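Local coordinates for protein AimR transcriptional regulator (Bacillus phage phi3T, PDB 5ZVV) that activates transcription of the phage aimX locus as a homodimer in the lysis-lysogeny switch, until the arbitrium peptide converts it to an inactive monomer, at residues K34-P39 with G47-I52; N8-D13 with N30-F35; N205-A210 with D356-Q361. All blocks are in the same frame, centred on the assembly; numbering follows the deposited sequence.

Contact 1 of 3, residues K34-P39 with G47-I52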
ATOM      1  N   LYS A  34      38.020  19.523  30.599  1.00 37.69           N
ATOM      2  CA  LYS A  34      38.869  19.000  29.532  1.00 41.51           C
ATOM      3  C   LYS A  34      38.030  18.305  28.470  1.00 39.04           C
ATOM      4  O   LYS A  34      38.267  18.479  27.269  1.00 37.32           O
ATOM      5  CB  LYS A  34      39.918  18.042  30.106  1.00 40.95           C
ATOM      6  CG  LYS A  34      40.924  17.475  29.090  1.00 45.83           C
ATOM      7  CD  LYS A  34      41.974  16.565  29.729  1.00 50.16           C
ATOM      8  CE  LYS A  34      42.943  16.000  28.697  1.00 46.08           C
ATOM      9  NZ  LYS A  34      43.971  15.109  29.317  1.00 37.52           N
ATOM     10  N   PHE A  35      37.037  17.518  28.895  1.00 35.49           N
ATOM     11  CA  PHE A  35      36.197  16.810  27.935  1.00 37.45           C
ATOM     12  C   PHE A  35      35.440  17.781  27.040  1.00 35.62           C
ATOM     13  O   PHE A  35      35.482  17.668  25.810  1.00 32.77           O
ATOM     14  CB  PHE A  35      35.219  15.878  28.653  1.00 39.83           C
ATOM     15  CG  PHE A  35      34.082  15.422  27.778  1.00 36.07           C
ATOM     16  CD1 PHE A  35      34.324  14.659  26.643  1.00 36.46           C
ATOM     17  CD2 PHE A  35      32.776  15.765  28.079  1.00 36.99           C
ATOM     18  CE1 PHE A  35      33.279  14.247  25.831  1.00 34.66           C
ATOM     19  CE2 PHE A  35      31.727  15.354  27.274  1.00 33.55           C
ATOM     20  CZ  PHE A  35      31.979  14.593  26.148  1.00 37.14           C
ATOM     21  N   VAL A  36      34.732  18.744  27.639  1.00 29.32           N
ATOM     22  CA  VAL A  36      33.955  19.673  26.830  1.00 30.76           C
ATOM     23  C   VAL A  36      34.853  20.593  26.013  1.00 34.33           C
ATOM     24  O   VAL A  36      34.417  21.115  24.979  1.00 29.74           O
ATOM     25  CB  VAL A  36      32.982  20.488  27.707  1.00 35.39           C
ATOM     26  CG1 VAL A  36      32.036  19.554  28.457  1.00 31.51           C
ATOM     27  CG2 VAL A  36      33.741  21.387  28.670  1.00 29.14           C
ATOM     28  N   ASN A  37      36.101  20.796  26.429  1.00 32.97           N
ATOM     29  CA  ASN A  37      37.029  21.629  25.674  1.00 35.58           C
ATOM     30  C   ASN A  37      37.848  20.842  24.662  1.00 35.98           C
ATOM     31  O   ASN A  37      38.831  21.374  24.132  1.00 36.81           O
ATOM     32  CB  ASN A  37      37.955  22.399  26.621  1.00 35.15           C
ATOM     33  CG  ASN A  37      37.292  23.636  27.203  1.00 39.91           C
ATOM     34  OD1 ASN A  37      37.283  24.701  26.584  1.00 39.60           O
ATOM     35  ND2 ASN A  37      36.727  23.498  28.398  1.00 33.75           N
ATOM     36  N   THR A  38      37.471  19.601  24.383  1.00 33.70           N
ATOM     37  CA  THR A  38      38.134  18.840  23.336  1.00 30.54           C
ATOM     38  C   THR A  38      37.956  19.559  22.002  1.00 33.16           C
ATOM     39  O   THR A  38      36.837  19.983  21.680  1.00 34.49           O
ATOM     40  CB  THR A  38      37.554  17.428  23.252  1.00 33.89           C
ATOM     41  OG1 THR A  38      37.586  16.813  24.547  1.00 33.93           O
ATOM     42  CG2 THR A  38      38.350  16.582  22.269  1.00 31.54           C
ATOM     43  N   PRO A  39      39.022  19.747  21.225  1.00 37.18           N
ATOM     44  CA  PRO A  39      38.864  20.333  19.887  1.00 35.22           C
ATOM     45  C   PRO A  39      37.837  19.559  19.070  1.00 33.54           C
ATOM     46  O   PRO A  39      37.703  18.340  19.202  1.00 34.85           O
ATOM     47  CB  PRO A  39      40.269  20.225  19.286  1.00 39.05           C
ATOM     48  CG  PRO A  39      41.177  20.242  20.476  1.00 42.77           C
ATOM     49  CD  PRO A  39      40.436  19.524  21.572  1.00 36.87           C
ATOM     50  N   GLY A  47      27.294  12.082  22.129  1.00 32.13           N
ATOM     51  CA  GLY A  47      26.229  11.802  23.078  1.00 30.30           C
ATOM     52  C   GLY A  47      26.278  12.576  24.381  1.00 31.80           C
ATOM     53  O   GLY A  47      25.339  13.313  24.712  1.00 35.93           O
ATOM     54  N   GLY A  48      27.371  12.416  25.130  1.00 31.02           N
ATOM     55  CA  GLY A  48      27.502  13.136  26.384  1.00 32.58           C
ATOM     56  C   GLY A  48      27.501  14.639  26.194  1.00 32.55           C
ATOM     57  O   GLY A  48      26.817  15.365  26.922  1.00 30.64           O
ATOM     58  N   LEU A  49      28.257  15.125  25.205  1.00 30.43           N
ATOM     59  CA  LEU A  49      28.276  16.557  24.930  1.00 28.86           C
ATOM     60  C   LEU A  49      26.885  17.069  24.585  1.00 28.97           C
ATOM     61  O   LEU A  49      26.483  18.142  25.047  1.00 28.36           O
ATOM     62  CB  LEU A  49      29.249  16.876  23.799  1.00 28.84           C
ATOM     63  CG  LEU A  49      29.280  18.362  23.431  1.00 26.88           C
ATOM     64  CD1 LEU A  49      29.877  19.195  24.559  1.00 23.05           C
ATOM     65  CD2 LEU A  49      30.041  18.581  22.146  1.00 27.05           C
ATOM     66  N   LEU A  50      26.134  16.316  23.776  1.00 28.34           N
ATOM     67  CA  LEU A  50      24.776  16.734  23.444  1.00 29.85           C
ATOM     68  C   LEU A  50      23.902  16.786  24.688  1.00 29.16           C
ATOM     69  O   LEU A  50      23.055  17.679  24.822  1.00 27.88           O
ATOM     70  CB  LEU A  50      24.173  15.800  22.394  1.00 26.31           C
ATOM     71  CG  LEU A  50      24.815  15.834  21.004  1.00 25.93           C
ATOM     72  CD1 LEU A  50      24.135  14.848  20.072  1.00 23.17           C
ATOM     73  CD2 LEU A  50      24.772  17.238  20.422  1.00 28.59           C
ATOM     74  N   LYS A  51      24.098  15.843  25.618  1.00 30.70           N
ATOM     75  CA  LYS A  51      23.377  15.908  26.888  1.00 31.64           C
ATOM     76  C   LYS A  51      23.725  17.181  27.657  1.00 32.29           C
ATOM     77  O   LYS A  51      22.839  17.845  28.210  1.00 32.37           O
ATOM     78  CB  LYS A  51      23.683  14.671  27.736  1.00 32.16           C
ATOM     79  CG  LYS A  51      23.202  13.351  27.145  1.00 38.05           C
ATOM     80  CD  LYS A  51      23.480  12.190  28.098  1.00 49.61           C
ATOM     81  CE  LYS A  51      23.073  10.846  27.500  1.00 47.86           C
ATOM     82  NZ  LYS A  51      23.998  10.393  26.422  1.00 55.04           N
ATOM     83  N   ILE A  52      25.013  17.538  27.695  1.00 28.26           N
ATOM     84  CA  ILE A  52      25.434  18.736  28.418  1.00 30.66           C
ATOM     85  C   ILE A  52      24.836  19.986  27.780  1.00 31.82           C
ATOM     86  O   ILE A  52      24.327  20.875  28.471  1.00 30.49           O
ATOM     87  CB  ILE A  52      26.971  18.816  28.474  1.00 30.78           C
ATOM     88  CG1 ILE A  52      27.553  17.576  29.159  1.00 33.66           C
ATOM     89  CG2 ILE A  52      27.414  20.086  29.183  1.00 30.49           C
ATOM     90  CD1 ILE A  52      27.011  17.327  30.551  1.00 36.26           C
TER
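Phe-35 O, in the last turn of helix 29-36, is gripped twice by Thr-38: by OG1 at 2.6 Å from Phe-35 O and by the backbone N at 3.1 Å from the same oxygen. Both donors come from one face of the carbonyl plane, and the hydroxyl is tilted 28° out of it. The pair closes the end of this helix in the N-terminal helical bundle, where the chain leaves helical geometry at Asn-37 and loops round to helix 47-56. Between those two helices the contact is van der Waals packing of side chains and backbone. Phe-35 has CG anti to the backbone N (chi1 164°), and its ring is turned toward helix 47-56. It arrives edge-on: CZ lies 3.9 Å from Leu-49 N and 4.3 Å from Leu-49 CB, and the peptide between Gly-48 and Leu-49 sits near the ring plane. CE2 lies beside the Gly-48 end of that peptide, 4.4 Å from Gly-48 C. Leu-49 N thus meets the rim of the phenyl group, not its pi face. Met-43, in the connecting loop, touches Phe-35, Thr-38 and Leu-49, and so bridges the helix end, the ring and the facing helix. Ile-6 of helix 2-11 packs on Val-36, Leu-49 and Ile-52, so side chains of three helices meet. Beside the ring, the touch is looser and purely methyl to methyl, with Val-36 CG1 4.5 Å from Leu-49 CD1.

Contact 2 of 3, residues N8-D13 with N30-F35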
ATOM      1  N   ASN A   8      32.519  28.289  31.520  1.00 29.62           N
ATOM      2  CA  ASN A   8      32.210  29.571  32.153  1.00 34.84           C
ATOM      3  C   ASN A   8      30.905  29.508  32.936  1.00 35.95           C
ATOM      4  O   ASN A   8      30.795  30.096  34.019  1.00 37.99           O
ATOM      5  CB  ASN A   8      32.145  30.680  31.101  1.00 29.42           C
ATOM      6  CG  ASN A   8      33.488  30.953  30.457  1.00 30.64           C
ATOM      7  OD1 ASN A   8      34.538  30.733  31.062  1.00 34.82           O
ATOM      8  ND2 ASN A   8      33.463  31.436  29.221  1.00 31.32           N
ATOM      9  N   GLU A   9      29.899  28.812  32.402  1.00 29.95           N
ATOM     10  CA  GLU A   9      28.652  28.649  33.142  1.00 32.33           C
ATOM     11  C   GLU A   9      28.865  27.814  34.397  1.00 39.80           C
ATOM     12  O   GLU A   9      28.312  28.122  35.460  1.00 39.68           O
ATOM     13  CB  GLU A   9      27.588  28.013  32.247  1.00 33.78           C
ATOM     14  CG  GLU A   9      26.904  28.993  31.322  1.00 38.03           C
ATOM     15  CD  GLU A   9      26.135  30.053  32.082  1.00 46.35           C
ATOM     16  OE1 GLU A   9      25.325  29.681  32.960  1.00 44.59           O
ATOM     17  OE2 GLU A   9      26.352  31.254  31.815  1.00 44.91           O
ATOM     18  N   CYS A  10      29.678  26.761  34.295  1.00 33.84           N
ATOM     19  CA  CYS A  10      29.908  25.872  35.426  1.00 38.03           C
ATOM     20  C   CYS A  10      30.815  26.496  36.480  1.00 39.70           C
ATOM     21  O   CYS A  10      30.712  26.145  37.661  1.00 47.38           O
ATOM     22  CB  CYS A  10      30.495  24.547  34.932  1.00 32.39           C
ATOM     23  SG  CYS A  10      29.434  23.655  33.770  1.00 32.92           S
ATOM     24  N   GLU A  11      31.709  27.408  36.087  1.00 34.44           N
ATOM     25  CA  GLU A  11      32.580  28.043  37.070  1.00 40.98           C
ATOM     26  C   GLU A  11      31.822  28.996  37.985  1.00 44.33           C
ATOM     27  O   GLU A  11      32.296  29.283  39.089  1.00 47.48           O
ATOM     28  CB  GLU A  11      33.717  28.796  36.379  1.00 41.09           C
ATOM     29  CG  GLU A  11      34.773  27.905  35.745  1.00 39.80           C
ATOM     30  CD  GLU A  11      35.920  28.700  35.150  1.00 45.47           C
ATOM     31  OE1 GLU A  11      37.075  28.501  35.587  1.00 53.36           O
ATOM     32  OE2 GLU A  11      35.662  29.532  34.253  1.00 43.63           O
ATOM     33  N   LYS A  12      30.664  29.490  37.554  1.00 42.71           N
ATOM     34  CA  LYS A  12      29.863  30.387  38.375  1.00 44.60           C
ATOM     35  C   LYS A  12      28.956  29.655  39.350  1.00 43.11           C
ATOM     36  O   LYS A  12      28.351  30.301  40.212  1.00 49.63           O
ATOM     37  CB  LYS A  12      29.006  31.301  37.490  1.00 43.58           C
ATOM     38  CG  LYS A  12      29.633  32.648  37.167  1.00 55.93           C
ATOM     39  CD  LYS A  12      30.872  32.501  36.301  1.00 58.22           C
ATOM     40  CE  LYS A  12      31.395  33.860  35.865  1.00 65.29           C
ATOM     41  NZ  LYS A  12      30.360  34.625  35.115  1.00 57.17           N
ATOM     42  N   ASP A  13      28.843  28.331  39.241  1.00 42.41           N
ATOM     43  CA  ASP A  13      27.919  27.567  40.077  1.00 45.96           C
ATOM     44  C   ASP A  13      28.569  26.213  40.354  1.00 49.54           C
ATOM     45  O   ASP A  13      28.583  25.338  39.481  1.00 46.08           O
ATOM     46  CB  ASP A  13      26.567  27.422  39.389  1.00 40.66           C
ATOM     47  CG  ASP A  13      25.474  26.935  40.326  1.00 49.93           C
ATOM     48  OD1 ASP A  13      25.714  25.973  41.088  1.00 50.57           O
ATOM     49  OD2 ASP A  13      24.367  27.513  40.296  1.00 54.15           O
ATOM     50  N   ASN A  30      37.580  19.235  36.607  1.00 39.08           N
ATOM     51  CA  ASN A  30      38.664  19.510  35.670  1.00 41.56           C
ATOM     52  C   ASN A  30      38.632  18.550  34.488  1.00 40.29           C
ATOM     53  O   ASN A  30      38.808  18.969  33.338  1.00 42.38           O
ATOM     54  CB  ASN A  30      40.010  19.448  36.388  1.00 45.19           C
ATOM     55  CG  ASN A  30      40.716  20.789  36.412  1.00 46.51           C
ATOM     56  OD1 ASN A  30      40.430  21.640  37.255  1.00 52.19           O
ATOM     57  ND2 ASN A  30      41.643  20.985  35.479  1.00 46.90           N
ATOM     58  N   GLY A  31      38.413  17.260  34.744  1.00 40.03           N
ATOM     59  CA  GLY A  31      38.276  16.319  33.647  1.00 44.53           C
ATOM     60  C   GLY A  31      37.058  16.604  32.792  1.00 40.11           C
ATOM     61  O   GLY A  31      37.073  16.374  31.579  1.00 37.23           O
ATOM     62  N   PHE A  32      35.991  17.111  33.411  1.00 37.55           N
ATOM     63  CA  PHE A  32      34.802  17.495  32.661  1.00 37.30           C
ATOM     64  C   PHE A  32      35.095  18.675  31.745  1.00 35.29           C
ATOM     65  O   PHE A  32      34.731  18.657  30.561  1.00 34.78           O
ATOM     66  CB  PHE A  32      33.671  17.819  33.636  1.00 37.42           C
ATOM     67  CG  PHE A  32      32.463  18.422  32.992  1.00 39.19           C
ATOM     68  CD1 PHE A  32      31.686  17.684  32.120  1.00 36.29           C
ATOM     69  CD2 PHE A  32      32.093  19.726  33.275  1.00 34.86           C
ATOM     70  CE1 PHE A  32      30.569  18.235  31.528  1.00 36.37           C
ATOM     71  CE2 PHE A  32      30.976  20.284  32.688  1.00 38.19           C
ATOM     72  CZ  PHE A  32      30.212  19.537  31.813  1.00 39.09           C
ATOM     73  N   TYR A  33      35.771  19.702  32.271  1.00 37.13           N
ATOM     74  CA  TYR A  33      36.148  20.848  31.449  1.00 34.53           C
ATOM     75  C   TYR A  33      37.081  20.431  30.319  1.00 36.65           C
ATOM     76  O   TYR A  33      36.961  20.928  29.194  1.00 32.83           O
ATOM     77  CB  TYR A  33      36.803  21.928  32.313  1.00 32.19           C
ATOM     78  CG  TYR A  33      35.884  22.535  33.353  1.00 34.87           C
ATOM     79  CD1 TYR A  33      34.509  22.590  33.149  1.00 35.61           C
ATOM     80  CD2 TYR A  33      36.389  23.048  34.541  1.00 37.98           C
ATOM     81  CE1 TYR A  33      33.668  23.140  34.097  1.00 34.70           C
ATOM     82  CE2 TYR A  33      35.555  23.599  35.494  1.00 34.60           C
ATOM     83  CZ  TYR A  33      34.196  23.642  35.267  1.00 38.08           C
ATOM     84  OH  TYR A  33      33.368  24.190  36.218  1.00 35.31           O
ATOM     85  N   LYS A  34      38.020  19.523  30.599  1.00 37.69           N
ATOM     86  CA  LYS A  34      38.869  19.000  29.532  1.00 41.51           C
ATOM     87  C   LYS A  34      38.030  18.305  28.470  1.00 39.04           C
ATOM     88  O   LYS A  34      38.267  18.479  27.269  1.00 37.32           O
ATOM     89  CB  LYS A  34      39.918  18.042  30.106  1.00 40.95           C
ATOM     90  CG  LYS A  34      40.924  17.475  29.090  1.00 45.83           C
ATOM     91  CD  LYS A  34      41.974  16.565  29.729  1.00 50.16           C
ATOM     92  CE  LYS A  34      42.943  16.000  28.697  1.00 46.08           C
ATOM     93  NZ  LYS A  34      43.971  15.109  29.317  1.00 37.52           N
ATOM     94  N   PHE A  35      37.037  17.518  28.895  1.00 35.49           N
ATOM     95  CA  PHE A  35      36.197  16.810  27.935  1.00 37.45           C
ATOM     96  C   PHE A  35      35.440  17.781  27.040  1.00 35.62           C
ATOM     97  O   PHE A  35      35.482  17.668  25.810  1.00 32.77           O
ATOM     98  CB  PHE A  35      35.219  15.878  28.653  1.00 39.83           C
ATOM     99  CG  PHE A  35      34.082  15.422  27.778  1.00 36.07           C
ATOM    100  CD1 PHE A  35      34.324  14.659  26.643  1.00 36.46           C
ATOM    101  CD2 PHE A  35      32.776  15.765  28.079  1.00 36.99           C
ATOM    102  CE1 PHE A  35      33.279  14.247  25.831  1.00 34.66           C
ATOM    103  CE2 PHE A  35      31.727  15.354  27.274  1.00 33.55           C
ATOM    104  CZ  PHE A  35      31.979  14.593  26.148  1.00 37.14           C
TER
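In the N-terminal bundle, whose helices 14-24 and 29-36 are arranged in a way consistent with the helix-turn-helix of a DNA-binding regulator, Cys-10 on helix 2-11 packs between two aromatic side chains of helix 29-36. Its thiol makes a sulfur-aromatic contact with Phe-32: SG lies in the ring plane, 3.9 Å from Phe-32 CE2; the line from SG to the ring centroid, 5.2 Å long, runs 83° off the ring normal. The sulfur therefore faces the C-H rim of the phenyl group and not its pi cloud. The beta carbon of the same cysteine serves the other ring. Cys-10 CB is 3.2 Å from Tyr-33 OH and 3.6 Å from Tyr-33 CE1, again at the edge and in plane, a close fit for a carbon beside a phenol oxygen. The two rings reach different atoms of Cys-10 with different first torsions: Phe-32 has CG anti to its backbone N (chi1 171°), whereas in Tyr-33 CG is anti to the carbonyl carbon (chi1 -64°). On the exposed flank, Glu-11 CG comes within 4.0 Å of Tyr-33 OH. Beyond CG the glutamate chain is extended, with its carboxylate plane steeply inclined to the phenol ring. Helices 14-24 and 47-56 complete the surroundings. Helix 14-24 contributes alanines, Ala-17 touching both Cys-10 and Tyr-33, and Ala-21 and Ala-24 lying on Phe-32, while helix 47-56 meets helix 2-11 next to the contact, where Leu-56 touches Glu-9.

Contact 3 of 3, residues N205-A210 with D356-Q361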
ATOM      1  N   ASN A 205      -7.069   3.446  15.477  1.00 30.89           N
ATOM      2  CA  ASN A 205      -7.887   3.505  16.689  1.00 30.40           C
ATOM      3  C   ASN A 205      -7.427   2.480  17.725  1.00 30.09           C
ATOM      4  O   ASN A 205      -8.238   1.909  18.459  1.00 27.01           O
ATOM      5  CB  ASN A 205      -9.376   3.325  16.367  1.00 30.77           C
ATOM      6  CG  ASN A 205     -10.282   3.823  17.481  1.00 32.83           C
ATOM      7  OD1 ASN A 205      -9.968   4.799  18.161  1.00 37.87           O
ATOM      8  ND2 ASN A 205     -11.408   3.147  17.675  1.00 32.96           N
ATOM      9  N   SER A 206      -6.119   2.235  17.788  1.00 25.53           N
ATOM     10  CA  SER A 206      -5.517   1.397  18.825  1.00 28.50           C
ATOM     11  C   SER A 206      -4.864   2.345  19.825  1.00 26.48           C
ATOM     12  O   SER A 206      -3.676   2.658  19.736  1.00 25.59           O
ATOM     13  CB  SER A 206      -4.519   0.414  18.224  1.00 32.85           C
ATOM     14  OG  SER A 206      -4.008  -0.462  19.216  1.00 34.15           O
ATOM     15  N   LEU A 207      -5.659   2.803  20.793  1.00 25.11           N
ATOM     16  CA  LEU A 207      -5.232   3.914  21.638  1.00 22.87           C
ATOM     17  C   LEU A 207      -4.146   3.490  22.619  1.00 27.30           C
ATOM     18  O   LEU A 207      -3.173   4.226  22.826  1.00 29.66           O
ATOM     19  CB  LEU A 207      -6.436   4.498  22.376  1.00 25.41           C
ATOM     20  CG  LEU A 207      -7.638   4.875  21.505  1.00 23.22           C
ATOM     21  CD1 LEU A 207      -8.711   5.580  22.328  1.00 24.61           C
ATOM     22  CD2 LEU A 207      -7.213   5.731  20.321  1.00 25.94           C
ATOM     23  N   LEU A 208      -4.293   2.314  23.236  1.00 21.97           N
ATOM     24  CA  LEU A 208      -3.298   1.863  24.204  1.00 23.51           C
ATOM     25  C   LEU A 208      -1.943   1.658  23.541  1.00 23.63           C
ATOM     26  O   LEU A 208      -0.903   2.007  24.111  1.00 27.82           O
ATOM     27  CB  LEU A 208      -3.761   0.570  24.879  1.00 30.25           C
ATOM     28  CG  LEU A 208      -5.049   0.644  25.700  1.00 38.60           C
ATOM     29  CD1 LEU A 208      -5.366  -0.712  26.316  1.00 32.76           C
ATOM     30  CD2 LEU A 208      -4.943   1.717  26.774  1.00 37.38           C
ATOM     31  N   GLU A 209      -1.937   1.089  22.335  1.00 22.68           N
ATOM     32  CA  GLU A 209      -0.693   0.906  21.595  1.00 26.41           C
ATOM     33  C   GLU A 209      -0.041   2.247  21.270  1.00 26.42           C
ATOM     34  O   GLU A 209       1.177   2.414  21.428  1.00 26.94           O
ATOM     35  CB  GLU A 209      -0.987   0.114  20.323  1.00 24.80           C
ATOM     36  CG  GLU A 209       0.207  -0.503  19.639  1.00 33.87           C
ATOM     37  CD  GLU A 209      -0.216  -1.461  18.541  1.00 37.57           C
ATOM     38  OE1 GLU A 209      -1.382  -1.912  18.567  1.00 32.50           O
ATOM     39  OE2 GLU A 209       0.608  -1.756  17.653  1.00 36.93           O
ATOM     40  N   ALA A 210      -0.841   3.219  20.824  1.00 20.00           N
ATOM     41  CA  ALA A 210      -0.307   4.540  20.507  1.00 25.54           C
ATOM     42  C   ALA A 210       0.289   5.204  21.741  1.00 23.28           C
ATOM     43  O   ALA A 210       1.375   5.794  21.676  1.00 24.79           O
ATOM     44  CB  ALA A 210      -1.402   5.416  19.903  1.00 19.03           C
ATOM     45  N   ASP A 356      -9.148   6.741   8.047  1.00 33.10           N
ATOM     46  CA  ASP A 356      -9.124   7.323   9.387  1.00 33.41           C
ATOM     47  C   ASP A 356     -10.161   6.587  10.229  1.00 32.97           C
ATOM     48  O   ASP A 356     -11.363   6.825  10.098  1.00 34.52           O
ATOM     49  CB  ASP A 356      -9.402   8.824   9.329  1.00 29.66           C
ATOM     50  CG  ASP A 356      -9.111   9.533  10.646  1.00 28.45           C
ATOM     51  OD1 ASP A 356      -9.190   8.891  11.716  1.00 31.50           O
ATOM     52  OD2 ASP A 356      -8.803  10.743  10.611  1.00 32.30           O
ATOM     53  N   LYS A 357      -9.689   5.693  11.092  1.00 30.62           N
ATOM     54  CA  LYS A 357     -10.560   4.913  11.960  1.00 33.97           C
ATOM     55  C   LYS A 357     -10.776   5.564  13.319  1.00 33.02           C
ATOM     56  O   LYS A 357     -11.407   4.956  14.190  1.00 34.75           O
ATOM     57  CB  LYS A 357      -9.992   3.502  12.148  1.00 33.58           C
ATOM     58  CG  LYS A 357      -9.795   2.736  10.848  1.00 36.49           C
ATOM     59  CD  LYS A 357      -9.283   1.325  11.091  1.00 30.15           C
ATOM     60  CE  LYS A 357      -9.067   0.588   9.773  1.00 39.87           C
ATOM     61  NZ  LYS A 357      -8.668  -0.835   9.974  1.00 43.34           N
ATOM     62  N   TYR A 358     -10.273   6.783  13.520  1.00 34.86           N
ATOM     63  CA  TYR A 358     -10.396   7.473  14.800  1.00 27.78           C
ATOM     64  C   TYR A 358     -11.427   8.596  14.750  1.00 27.39           C
ATOM     65  O   TYR A 358     -12.388   8.590  15.523  1.00 25.27           O
ATOM     66  CB  TYR A 358      -9.031   8.019  15.240  1.00 29.56           C
ATOM     67  CG  TYR A 358      -9.039   8.611  16.633  1.00 29.06           C
ATOM     68  CD1 TYR A 358      -9.301   7.817  17.740  1.00 30.72           C
ATOM     69  CD2 TYR A 358      -8.784   9.962  16.841  1.00 36.14           C
ATOM     70  CE1 TYR A 358      -9.314   8.346  19.014  1.00 27.02           C
ATOM     71  CE2 TYR A 358      -8.793  10.500  18.118  1.00 30.29           C
ATOM     72  CZ  TYR A 358      -9.059   9.685  19.198  1.00 28.36           C
ATOM     73  OH  TYR A 358      -9.072  10.207  20.469  1.00 30.95           O
ATOM     74  N   PHE A 359     -11.249   9.565  13.851  1.00 27.04           N
ATOM     75  CA  PHE A 359     -12.144  10.715  13.820  1.00 27.76           C
ATOM     76  C   PHE A 359     -13.460  10.437  13.108  1.00 29.73           C
ATOM     77  O   PHE A 359     -14.346  11.300  13.121  1.00 28.21           O
ATOM     78  CB  PHE A 359     -11.441  11.913  13.176  1.00 26.58           C
ATOM     79  CG  PHE A 359     -10.302  12.446  13.993  1.00 25.10           C
ATOM     80  CD1 PHE A 359     -10.544  13.211  15.122  1.00 20.93           C
ATOM     81  CD2 PHE A 359      -8.991  12.175  13.641  1.00 24.42           C
ATOM     82  CE1 PHE A 359      -9.501  13.698  15.882  1.00 19.15           C
ATOM     83  CE2 PHE A 359      -7.944  12.659  14.395  1.00 21.40           C
ATOM     84  CZ  PHE A 359      -8.198  13.422  15.518  1.00 18.70           C
ATOM     85  N   ILE A 360     -13.623   9.253  12.509  1.00 24.51           N
ATOM     86  CA  ILE A 360     -14.898   8.901  11.897  1.00 24.71           C
ATOM     87  C   ILE A 360     -16.010   8.851  12.935  1.00 26.49           C
ATOM     88  O   ILE A 360     -17.195   8.904  12.585  1.00 28.89           O
ATOM     89  CB  ILE A 360     -14.775   7.560  11.141  1.00 34.14           C
ATOM     90  CG1 ILE A 360     -16.002   7.323  10.256  1.00 28.39           C
ATOM     91  CG2 ILE A 360     -14.577   6.407  12.117  1.00 26.15           C
ATOM     92  CD1 ILE A 360     -15.906   6.085   9.397  1.00 36.85           C
ATOM     93  N   GLN A 361     -15.661   8.765  14.218  1.00 26.45           N
ATOM     94  CA  GLN A 361     -16.686   8.790  15.249  1.00 30.08           C
ATOM     95  C   GLN A 361     -17.342  10.157  15.372  1.00 33.38           C
ATOM     96  O   GLN A 361     -18.431  10.252  15.946  1.00 37.25           O
ATOM     97  CB  GLN A 361     -16.098   8.364  16.595  1.00 31.14           C
ATOM     98  CG  GLN A 361     -14.985   9.256  17.112  1.00 33.09           C
ATOM     99  CD  GLN A 361     -14.355   8.716  18.383  1.00 43.28           C
ATOM    100  OE1 GLN A 361     -14.986   8.690  19.441  1.00 44.28           O
ATOM    101  NE2 GLN A 361     -13.107   8.270  18.283  1.00 36.37           N
TER
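Asn-205 and Tyr-358 form the close half of this contact, with the amide oxygen set against the edge of the phenol ring: Asn-205 OD1 lies in the ring plane, 3.1 Å from Tyr-358 CD1. The amide and ring planes are 51° apart, and the C-H rim probably offers the oxygen a weakly favourable electrostatic contact. Asn-205 CB packs as closely on the backbone, 3.4 Å from Lys-357 O. Leu-207 crosses the ring at about a right angle and touches it obliquely with one methyl, CD2, 3.6 Å from Tyr-358 CE1. The ring also meets Phe-240 edge-to-face. The backbone of Tyr-358 is held locally: Asp-356 OD1 accepts Tyr-358 N nearly along its C-O axis and Phe-359 N from above the carboxylate plane, each at 3.0 Å, forming an Asx turn and the wider Asx motif. Gln-361 NE2 gives Tyr-358 O a further bond of 2.9 Å across a type I beta turn. The loose, solvent side is the exposed Lys-357 chain: its CB is 4.3 Å from Asn-205 CB, and beyond that the extended chain leads away. Asn-205, with positive phi, is the C-prime residue of the Schellman motif that ends helix 184-203. The contact thus sets a helix-to-helix turn against a loop 146 residues later, an arrangement that fits the winding helical-repeat architecture of the TPR clan.

Contacts 1 and 2 belong to one bundle and share helix 29-36, which faces helix 47-56 in the first and helix 2-11 in the second. They meet where Ile-52 CD1 lies 3.8 Å from Phe-32 CE1. Contact 2 is the more buried and brings sulfur against an aromatic edge, whereas contact 1 is partly buried and sets a phenyl edge against peptide backbone. Contact 3 stands apart, its centre about 42 Å from that of contact 1 and 49 Å from that of contact 2, across the chain's centre. It too is partly buried, but exposed residues are among those that touch, as they are not in contact 1, and an amide oxygen and a carbonyl join the apolar packing.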